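Local coordinates for protein Alpha/beta hydrolase (Legionella pneumophila subsp. pneumophila str. Philadelphia 1, PDB 4EZI) that is of unknown function but has an alpha/beta-hydrolase fold and may act as a lipase, perhaps cleaving triacylglycerols, at residues A[121-133]-A[221-233]. Numbering follows the deposited sequence. Where two conformers were deposited one is given.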
ATOM      1  N   LEU A 121       3.966   9.723   7.856  1.00  6.40           N
ATOM      2  CA  LEU A 121       5.126   9.653   6.972  1.00  7.08           C
ATOM      3  C   LEU A 121       5.140  10.919   6.109  1.00  6.81           C
ATOM      4  O   LEU A 121       4.186  11.697   6.079  1.00  7.46           O
ATOM      5  CB  LEU A 121       5.095   8.405   6.109  1.00  6.48           C
ATOM      6  CG  LEU A 121       5.030   7.090   6.876  1.00  6.29           C
ATOM      7  CD1 LEU A 121       4.747   5.934   5.915  1.00  7.96           C
ATOM      8  CD2 LEU A 121       6.285   6.804   7.698  1.00  8.18           C
ATOM      9  N   GLY A 122       6.228  11.119   5.379  1.00  6.36           N
ATOM     10  CA  GLY A 122       6.354  12.320   4.548  1.00  7.57           C
ATOM     11  C   GLY A 122       6.265  13.580   5.380  1.00  7.47           C
ATOM     12  O   GLY A 122       6.916  13.698   6.422  1.00  8.24           O
ATOM     13  N   ASP A 123       5.433  14.504   4.927  1.00  8.43           N
ATOM     14  CA  ASP A 123       5.271  15.797   5.597  1.00  9.04           C
ATOM     15  C   ASP A 123       4.242  15.760   6.719  1.00  9.21           C
ATOM     16  O   ASP A 123       4.053  16.751   7.416  1.00 11.17           O
ATOM     17  CB  ASP A 123       4.799  16.869   4.595  1.00  9.60           C
ATOM     18  CG  ASP A 123       5.766  17.153   3.448  1.00 12.75           C
ATOM     19  OD1 ASP A 123       6.951  16.799   3.509  1.00 13.56           O
ATOM     20  OD2 ASP A 123       5.298  17.827   2.480  1.00 16.79           O
ATOM     21  N   ASN A 124       3.533  14.642   6.902  1.00  8.34           N
ATOM     22  CA  ASN A 124       2.426  14.611   7.868  1.00  8.44           C
ATOM     23  C   ASN A 124       2.932  14.749   9.296  1.00  8.67           C
ATOM     24  O   ASN A 124       3.906  14.130   9.680  1.00 10.92           O
ATOM     25  CB  ASN A 124       1.650  13.315   7.719  1.00  7.53           C
ATOM     26  CG  ASN A 124       0.481  13.236   8.665  1.00  8.01           C
ATOM     27  OD1 ASN A 124       0.427  12.348   9.510  1.00  9.05           O
ATOM     28  ND2 ASN A 124      -0.493  14.133   8.505  1.00  8.86           N
ATOM     29  N   GLU A 125       2.234  15.551  10.097  1.00  9.36           N
ATOM     30  CA  GLU A 125       2.730  15.886  11.419  0.50 11.03           C
ATOM     31  C   GLU A 125       2.497  14.801  12.471  1.00 10.81           C
ATOM     32  O   GLU A 125       3.109  14.858  13.532  1.00 12.84           O
ATOM     33  CB  GLU A 125       2.124  17.210  11.887  0.50 13.54           C
ATOM     34  CG  GLU A 125       0.682  17.108  12.257  0.50 16.35           C
ATOM     35  CD  GLU A 125       0.139  18.361  12.925  0.50 23.63           C
ATOM     36  OE1 GLU A 125       0.913  19.102  13.578  0.50 27.65           O
ATOM     37  OE2 GLU A 125      -1.083  18.584  12.822  0.50 26.52           O
ATOM     38  N   LEU A 126       1.620  13.827  12.213  1.00  9.87           N
ATOM     39  CA  LEU A 126       1.487  12.728  13.162  1.00 10.59           C
ATOM     40  C   LEU A 126       2.836  12.035  13.260  1.00  9.75           C
ATOM     41  O   LEU A 126       3.543  11.860  12.262  1.00 10.49           O
ATOM     42  CB  LEU A 126       0.396  11.740  12.758  1.00 10.30           C
ATOM     43  CG  LEU A 126      -1.018  12.294  12.638  1.00 11.47           C
ATOM     44  CD1 LEU A 126      -1.996  11.302  12.021  1.00 13.28           C
ATOM     45  CD2 LEU A 126      -1.541  12.771  13.977  1.00 16.05           C
ATOM     46  N   THR A 127       3.185  11.618  14.469  1.00 11.07           N
ATOM     47  CA  THR A 127       4.535  11.154  14.742  1.00 11.61           C
ATOM     48  C   THR A 127       4.797   9.705  14.337  1.00 11.65           C
ATOM     49  O   THR A 127       5.928   9.302  14.251  1.00 14.54           O
ATOM     50  CB  THR A 127       4.907  11.349  16.221  1.00 14.54           C
ATOM     51  OG1 THR A 127       3.992  10.620  17.027  1.00 19.82           O
ATOM     52  CG2 THR A 127       4.870  12.826  16.590  1.00 16.17           C
ATOM     53  N   LEU A 128       3.738   8.946  14.089  1.00  9.32           N
ATOM     54  CA  LEU A 128       3.850   7.497  13.861  1.00  8.28           C
ATOM     55  C   LEU A 128       2.843   7.091  12.800  1.00  6.89           C
ATOM     56  O   LEU A 128       1.687   7.490  12.841  1.00  8.15           O
ATOM     57  CB  LEU A 128       3.541   6.745  15.162  1.00  8.54           C
ATOM     58  CG  LEU A 128       3.679   5.235  15.120  1.00  8.29           C
ATOM     59  CD1 LEU A 128       5.088   4.793  14.748  1.00  9.63           C
ATOM     60  CD2 LEU A 128       3.275   4.700  16.503  1.00 10.41           C
ATOM     61  N   HIS A 129       3.269   6.292  11.831  1.00  7.21           N
ATOM     62  CA  HIS A 129       2.342   5.764  10.845  1.00  6.81           C
ATOM     63  C   HIS A 129       1.357   4.797  11.501  1.00  6.79           C
ATOM     64  O   HIS A 129       1.794   3.904  12.205  1.00  7.17           O
ATOM     65  CB  HIS A 129       3.175   5.025   9.788  1.00  7.22           C
ATOM     66  CG  HIS A 129       2.370   4.310   8.763  1.00  7.09           C
ATOM     67  ND1 HIS A 129       1.402   4.916   7.998  1.00  7.37           N
ATOM     68  CD2 HIS A 129       2.347   2.991   8.428  1.00  6.67           C
ATOM     69  CE1 HIS A 129       0.820   3.991   7.240  1.00  7.49           C
ATOM     70  NE2 HIS A 129       1.384   2.818   7.468  1.00  6.95           N
ATOM     71  N   PRO A 130       0.033   4.959  11.240  1.00  7.39           N
ATOM     72  CA  PRO A 130      -0.966   3.954  11.661  1.00  7.28           C
ATOM     73  C   PRO A 130      -0.911   2.766  10.699  1.00  7.77           C
ATOM     74  O   PRO A 130      -1.451   2.793   9.603  1.00  9.21           O
ATOM     75  CB  PRO A 130      -2.305   4.724  11.589  1.00  8.18           C
ATOM     76  CG  PRO A 130      -1.919   6.170  11.360  1.00  7.60           C
ATOM     77  CD  PRO A 130      -0.626   6.122  10.628  1.00  8.42           C
ATOM     78  N   TYR A 131      -0.212   1.726  11.121  1.00  6.88           N
ATOM     79  CA  TYR A 131       0.295   0.679  10.241  1.00  6.87           C
ATOM     80  C   TYR A 131      -0.733  -0.429  10.058  1.00  5.92           C
ATOM     81  O   TYR A 131      -1.212  -1.044  11.018  1.00  7.01           O
ATOM     82  CB  TYR A 131       1.583   0.134  10.837  1.00  6.62           C
ATOM     83  CG  TYR A 131       2.252  -0.944  10.030  1.00  6.28           C
ATOM     84  CD1 TYR A 131       2.543  -0.790   8.673  1.00  6.61           C
ATOM     85  CD2 TYR A 131       2.602  -2.136  10.607  1.00  7.06           C
ATOM     86  CE1 TYR A 131       3.188  -1.770   7.945  1.00  6.81           C
ATOM     87  CE2 TYR A 131       3.264  -3.123   9.909  1.00  7.34           C
ATOM     88  CZ  TYR A 131       3.538  -2.948   8.582  1.00  7.65           C
ATOM     89  OH  TYR A 131       4.172  -3.971   7.920  1.00  8.38           O
ATOM     90  N   VAL A 132      -1.101  -0.705   8.817  1.00  6.68           N
ATOM     91  CA  VAL A 132      -2.124  -1.732   8.522  1.00  7.19           C
ATOM     92  C   VAL A 132      -3.397  -1.455   9.340  1.00  7.06           C
ATOM     93  O   VAL A 132      -4.036  -2.383   9.818  1.00  8.16           O
ATOM     94  CB  VAL A 132      -1.615  -3.209   8.665  1.00  7.38           C
ATOM     95  CG1 VAL A 132      -2.474  -4.122   7.765  1.00  9.63           C
ATOM     96  CG2 VAL A 132      -0.146  -3.332   8.304  1.00  8.81           C
ATOM     97  N   GLN A 133      -3.768  -0.172   9.409  1.00  7.62           N
ATOM     98  CA  GLN A 133      -5.027   0.277  10.005  1.00  7.72           C
ATOM     99  C   GLN A 133      -5.965   0.678   8.877  1.00  7.50           C
ATOM    100  O   GLN A 133      -5.749   1.685   8.187  1.00  8.71           O
ATOM    101  CB  GLN A 133      -4.792   1.394  11.018  1.00  8.95           C
ATOM    102  CG  GLN A 133      -4.016   0.893  12.256  1.00  8.64           C
ATOM    103  CD  GLN A 133      -3.778   1.950  13.327  1.00  8.72           C
ATOM    104  OE1 GLN A 133      -4.572   2.881  13.480  1.00 10.13           O
ATOM    105  NE2 GLN A 133      -2.678   1.823  14.064  1.00  8.90           N
ATOM    106  N   TYR A 221       7.668  -6.261  11.247  1.00  6.50           N
ATOM    107  CA  TYR A 221       6.281  -5.986  10.931  1.00  6.83           C
ATOM    108  C   TYR A 221       5.418  -6.006  12.204  1.00  6.15           C
ATOM    109  O   TYR A 221       4.533  -5.172  12.396  1.00  6.84           O
ATOM    110  CB  TYR A 221       5.723  -7.016   9.956  1.00  6.82           C
ATOM    111  CG  TYR A 221       6.318  -7.093   8.572  1.00  6.92           C
ATOM    112  CD1 TYR A 221       6.728  -5.964   7.891  1.00  7.71           C
ATOM    113  CD2 TYR A 221       6.394  -8.298   7.920  1.00  7.73           C
ATOM    114  CE1 TYR A 221       7.190  -6.040   6.575  1.00  8.53           C
ATOM    115  CE2 TYR A 221       6.857  -8.395   6.615  1.00  7.93           C
ATOM    116  CZ  TYR A 221       7.273  -7.246   5.952  1.00  7.92           C
ATOM    117  OH  TYR A 221       7.719  -7.325   4.656  1.00  8.96           O
ATOM    118  N   LEU A 222       5.594  -7.032  13.028  1.00  5.96           N
ATOM    119  CA  LEU A 222       4.756  -7.185  14.218  1.00  6.66           C
ATOM    120  C   LEU A 222       5.044  -6.110  15.242  1.00  6.54           C
ATOM    121  O   LEU A 222       4.125  -5.613  15.896  1.00  6.95           O
ATOM    122  CB  LEU A 222       4.919  -8.584  14.830  1.00  7.70           C
ATOM    123  CG  LEU A 222       4.336  -9.698  13.958  1.00  7.77           C
ATOM    124  CD1 LEU A 222       4.784 -11.053  14.494  1.00 13.21           C
ATOM    125  CD2 LEU A 222       2.823  -9.637  13.852  1.00 16.29           C
ATOM    126  N   ALA A 223       6.315  -5.768  15.402  1.00  6.02           N
ATOM    127  CA  ALA A 223       6.684  -4.673  16.305  1.00  7.07           C
ATOM    128  C   ALA A 223       5.984  -3.365  15.861  1.00  6.31           C
ATOM    129  O   ALA A 223       5.353  -2.671  16.663  1.00  6.98           O
ATOM    130  CB  ALA A 223       8.194  -4.504  16.299  1.00  7.93           C
ATOM    131  N   TYR A 224       6.065  -3.080  14.569  1.00  6.19           N
ATOM    132  CA  TYR A 224       5.440  -1.868  14.029  1.00  6.31           C
ATOM    133  C   TYR A 224       3.932  -1.895  14.249  1.00  6.25           C
ATOM    134  O   TYR A 224       3.303  -0.922  14.675  1.00  6.78           O
ATOM    135  CB  TYR A 224       5.784  -1.777  12.540  1.00  7.15           C
ATOM    136  CG  TYR A 224       5.662  -0.467  11.788  1.00  7.13           C
ATOM    137  CD1 TYR A 224       5.435   0.750  12.410  1.00  9.26           C
ATOM    138  CD2 TYR A 224       5.878  -0.453  10.427  1.00  8.67           C
ATOM    139  CE1 TYR A 224       5.471   1.933  11.692  1.00 10.46           C
ATOM    140  CE2 TYR A 224       5.921   0.747   9.699  1.00  8.69           C
ATOM    141  CZ  TYR A 224       5.707   1.928  10.330  1.00  8.48           C
ATOM    142  OH  TYR A 224       5.778   3.109   9.633  1.00 10.12           O
ATOM    143  N   PHE A 225       3.317  -3.040  13.948  1.00  6.08           N
ATOM    144  CA  PHE A 225       1.889  -3.143  14.009  1.00  6.72           C
ATOM    145  C   PHE A 225       1.346  -2.926  15.420  1.00  6.24           C
ATOM    146  O   PHE A 225       0.455  -2.121  15.639  1.00  6.34           O
ATOM    147  CB  PHE A 225       1.406  -4.509  13.460  1.00  6.74           C
ATOM    148  CG  PHE A 225      -0.092  -4.641  13.478  1.00  7.07           C
ATOM    149  CD1 PHE A 225      -0.858  -3.991  12.526  1.00  8.13           C
ATOM    150  CD2 PHE A 225      -0.743  -5.332  14.481  1.00  7.78           C
ATOM    151  CE1 PHE A 225      -2.222  -4.020  12.552  1.00  9.16           C
ATOM    152  CE2 PHE A 225      -2.129  -5.366  14.502  1.00  9.06           C
ATOM    153  CZ  PHE A 225      -2.861  -4.713  13.535  1.00  9.21           C
ATOM    154  N   PHE A 226       1.871  -3.671  16.382  1.00  6.16           N
ATOM    155  CA  PHE A 226       1.349  -3.555  17.736  1.00  6.19           C
ATOM    156  C   PHE A 226       1.767  -2.266  18.420  1.00  6.09           C
ATOM    157  O   PHE A 226       1.010  -1.708  19.216  1.00  6.98           O
ATOM    158  CB  PHE A 226       1.652  -4.812  18.568  1.00  7.39           C
ATOM    159  CG  PHE A 226       0.851  -6.004  18.122  1.00  6.97           C
ATOM    160  CD1 PHE A 226      -0.512  -6.051  18.358  1.00  7.73           C
ATOM    161  CD2 PHE A 226       1.442  -7.028  17.452  1.00  7.93           C
ATOM    162  CE1 PHE A 226      -1.279  -7.136  17.929  1.00  8.65           C
ATOM    163  CE2 PHE A 226       0.690  -8.122  17.026  1.00  8.69           C
ATOM    164  CZ  PHE A 226      -0.665  -8.168  17.253  1.00  8.82           C
ATOM    165  N   TYR A 227       2.964  -1.747  18.110  1.00  6.32           N
ATOM    166  CA  TYR A 227       3.357  -0.452  18.660  1.00  6.89           C
ATOM    167  C   TYR A 227       2.405   0.645  18.172  1.00  6.17           C
ATOM    168  O   TYR A 227       1.903   1.470  18.952  1.00  6.94           O
ATOM    169  CB  TYR A 227       4.818  -0.144  18.321  1.00  6.95           C
ATOM    170  CG  TYR A 227       5.253   1.222  18.760  1.00  7.77           C
ATOM    171  CD1 TYR A 227       5.153   1.623  20.074  1.00  9.44           C
ATOM    172  CD2 TYR A 227       5.738   2.137  17.858  1.00  8.68           C
ATOM    173  CE1 TYR A 227       5.529   2.900  20.488  1.00  9.25           C
ATOM    174  CE2 TYR A 227       6.116   3.410  18.250  1.00  9.70           C
ATOM    175  CZ  TYR A 227       5.993   3.797  19.571  1.00 10.06           C
ATOM    176  OH  TYR A 227       6.368   5.069  19.975  1.00 12.24           O
ATOM    177  N   SER A 228       2.128   0.643  16.872  1.00  6.80           N
ATOM    178  CA  SER A 228       1.255   1.642  16.281  1.00  7.03           C
ATOM    179  C   SER A 228      -0.192   1.474  16.745  1.00  6.25           C
ATOM    180  O   SER A 228      -0.876   2.460  17.038  1.00  7.77           O
ATOM    181  CB  SER A 228       1.367   1.536  14.749  1.00  8.56           C
ATOM    182  OG  SER A 228       0.520   2.493  14.125  1.00 10.02           O
ATOM    183  N   LEU A 229      -0.680   0.234  16.813  1.00  6.64           N
ATOM    184  CA  LEU A 229      -2.056   0.034  17.234  1.00  7.62           C
ATOM    185  C   LEU A 229      -2.266   0.446  18.691  1.00  7.23           C
ATOM    186  O   LEU A 229      -3.261   1.096  19.017  1.00  8.00           O
ATOM    187  CB  LEU A 229      -2.519  -1.402  16.982  1.00  8.03           C
ATOM    188  CG  LEU A 229      -4.036  -1.592  16.968  1.00  9.78           C
ATOM    189  CD1 LEU A 229      -4.682  -0.869  15.767  1.00 12.16           C
ATOM    190  CD2 LEU A 229      -4.368  -3.069  16.921  1.00 11.16           C
ATOM    191  N   GLN A 230      -1.352   0.051  19.571  1.00  7.31           N
ATOM    192  CA  GLN A 230      -1.479   0.451  20.967  1.00  7.55           C
ATOM    193  C   GLN A 230      -1.350   1.971  21.088  1.00  7.59           C
ATOM    194  O   GLN A 230      -2.073   2.586  21.881  1.00  9.25           O
ATOM    195  CB  GLN A 230      -0.437  -0.267  21.826  1.00  7.38           C
ATOM    196  CG  GLN A 230      -0.421   0.159  23.281  1.00  8.02           C
ATOM    197  CD  GLN A 230      -1.695  -0.189  24.047  1.00  7.37           C
ATOM    198  OE1 GLN A 230      -2.524  -0.965  23.588  1.00  9.30           O
ATOM    199  NE2 GLN A 230      -1.857   0.412  25.230  1.00 10.31           N
ATOM    200  N   THR A 231      -0.446   2.590  20.339  1.00  8.18           N
ATOM    201  CA  THR A 231      -0.302   4.057  20.358  1.00  8.82           C
ATOM    202  C   THR A 231      -1.610   4.767  20.046  1.00  8.01           C
ATOM    203  O   THR A 231      -2.032   5.663  20.782  1.00 10.40           O
ATOM    204  CB  THR A 231       0.799   4.527  19.384  1.00  7.92           C
ATOM    205  OG1 THR A 231       2.073   4.066  19.846  1.00  8.56           O
ATOM    206  CG2 THR A 231       0.812   6.048  19.235  1.00  9.86           C
ATOM    207  N   TYR A 232      -2.279   4.336  18.982  1.00  8.30           N
ATOM    208  CA  TYR A 232      -3.465   5.059  18.519  1.00  9.04           C
ATOM    209  C   TYR A 232      -4.758   4.612  19.192  1.00  9.92           C
ATOM    210  O   TYR A 232      -5.667   5.424  19.331  1.00 12.19           O
ATOM    211  CB  TYR A 232      -3.611   4.949  16.991  1.00  9.82           C
ATOM    212  CG  TYR A 232      -2.648   5.869  16.284  1.00  7.77           C
ATOM    213  CD1 TYR A 232      -2.856   7.238  16.343  1.00  9.82           C
ATOM    214  CD2 TYR A 232      -1.525   5.399  15.599  1.00  8.22           C
ATOM    215  CE1 TYR A 232      -1.972   8.120  15.759  1.00 11.37           C
ATOM    216  CE2 TYR A 232      -0.650   6.295  14.992  1.00  8.60           C
ATOM    217  CZ  TYR A 232      -0.900   7.655  15.057  1.00  9.34           C
ATOM    218  OH  TYR A 232      -0.068   8.585  14.482  1.00 12.44           O
ATOM    219  N   LYS A 233      -4.841   3.358  19.613  1.00  9.41           N
ATOM    220  CA  LYS A 233      -6.118   2.772  20.084  1.00  9.90           C
ATOM    221  C   LYS A 233      -6.113   2.295  21.532  1.00 10.48           C
ATOM    222  O   LYS A 233      -7.175   2.086  22.104  1.00 12.38           O
ATOM    223  CB  LYS A 233      -6.538   1.619  19.182  1.00 10.36           C
ATOM    224  CG  LYS A 233      -6.639   1.981  17.723  1.00 12.64           C
ATOM    225  CD  LYS A 233      -7.659   3.110  17.455  1.00 14.11           C
ATOM    226  CE  LYS A 233      -7.762   3.470  15.970  1.00 15.51           C
ATOM    227  NZ  LYS A 233      -8.548   4.726  15.781  1.00 17.56           N
TER
HETATM  228  O   HOH W   1       1.091   9.804  16.826  1.00 39.18           O
HETATM  229  O   HOH W   2       6.048   5.837  11.460  1.00 13.77           O
HETATM  230  O   HOH W   3      -1.005  -0.536  13.671  1.00  9.67           O
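Pro130 and Tyr131 bring the irregular chain 121-133 up against the helical segment 221-233, with the CA atoms of Pro130 and Ser228 5.6 Å apart. Tyr131, its CG anti to the backbone N (chi1 -179°), lays its ring on that of Tyr224 in an offset stack, centroids 4.2 Å apart and planes at 19°; Val132 CG2 closes its other face, so the ring is sandwiched. Two helix side chains hold the loop backbone. Ser228 OG donates to His129 O at 2.7 Å, tilted slightly from the carbonyl plane, and Tyr232 OH donates to Leu128 O at 2.6 Å, in the carbonyl plane on a lone pair. In this alpha/beta-hydrolase fold the loop leads from strand 112-116 into helix 134-154, and the Tyr221 side chain touches residues of what is probably a Ser169-His351-Asp318 triad. The Tyr131 hydroxyl hydrogen-bonds to Thr83 OG1 and lies 3.2 Å from Tyr221 CD1; His129 NE2 hydrogen-bonds to Glu170 OE2, next to the presumed nucleophile. Earlier in the loop, Leu128 puts CD2 against Tyr227 CE2 (3.6 Å) and beside Thr231. A water ties Tyr131 O and Gln133 NE2 to Phe225 O, bridging loop and helix backbone.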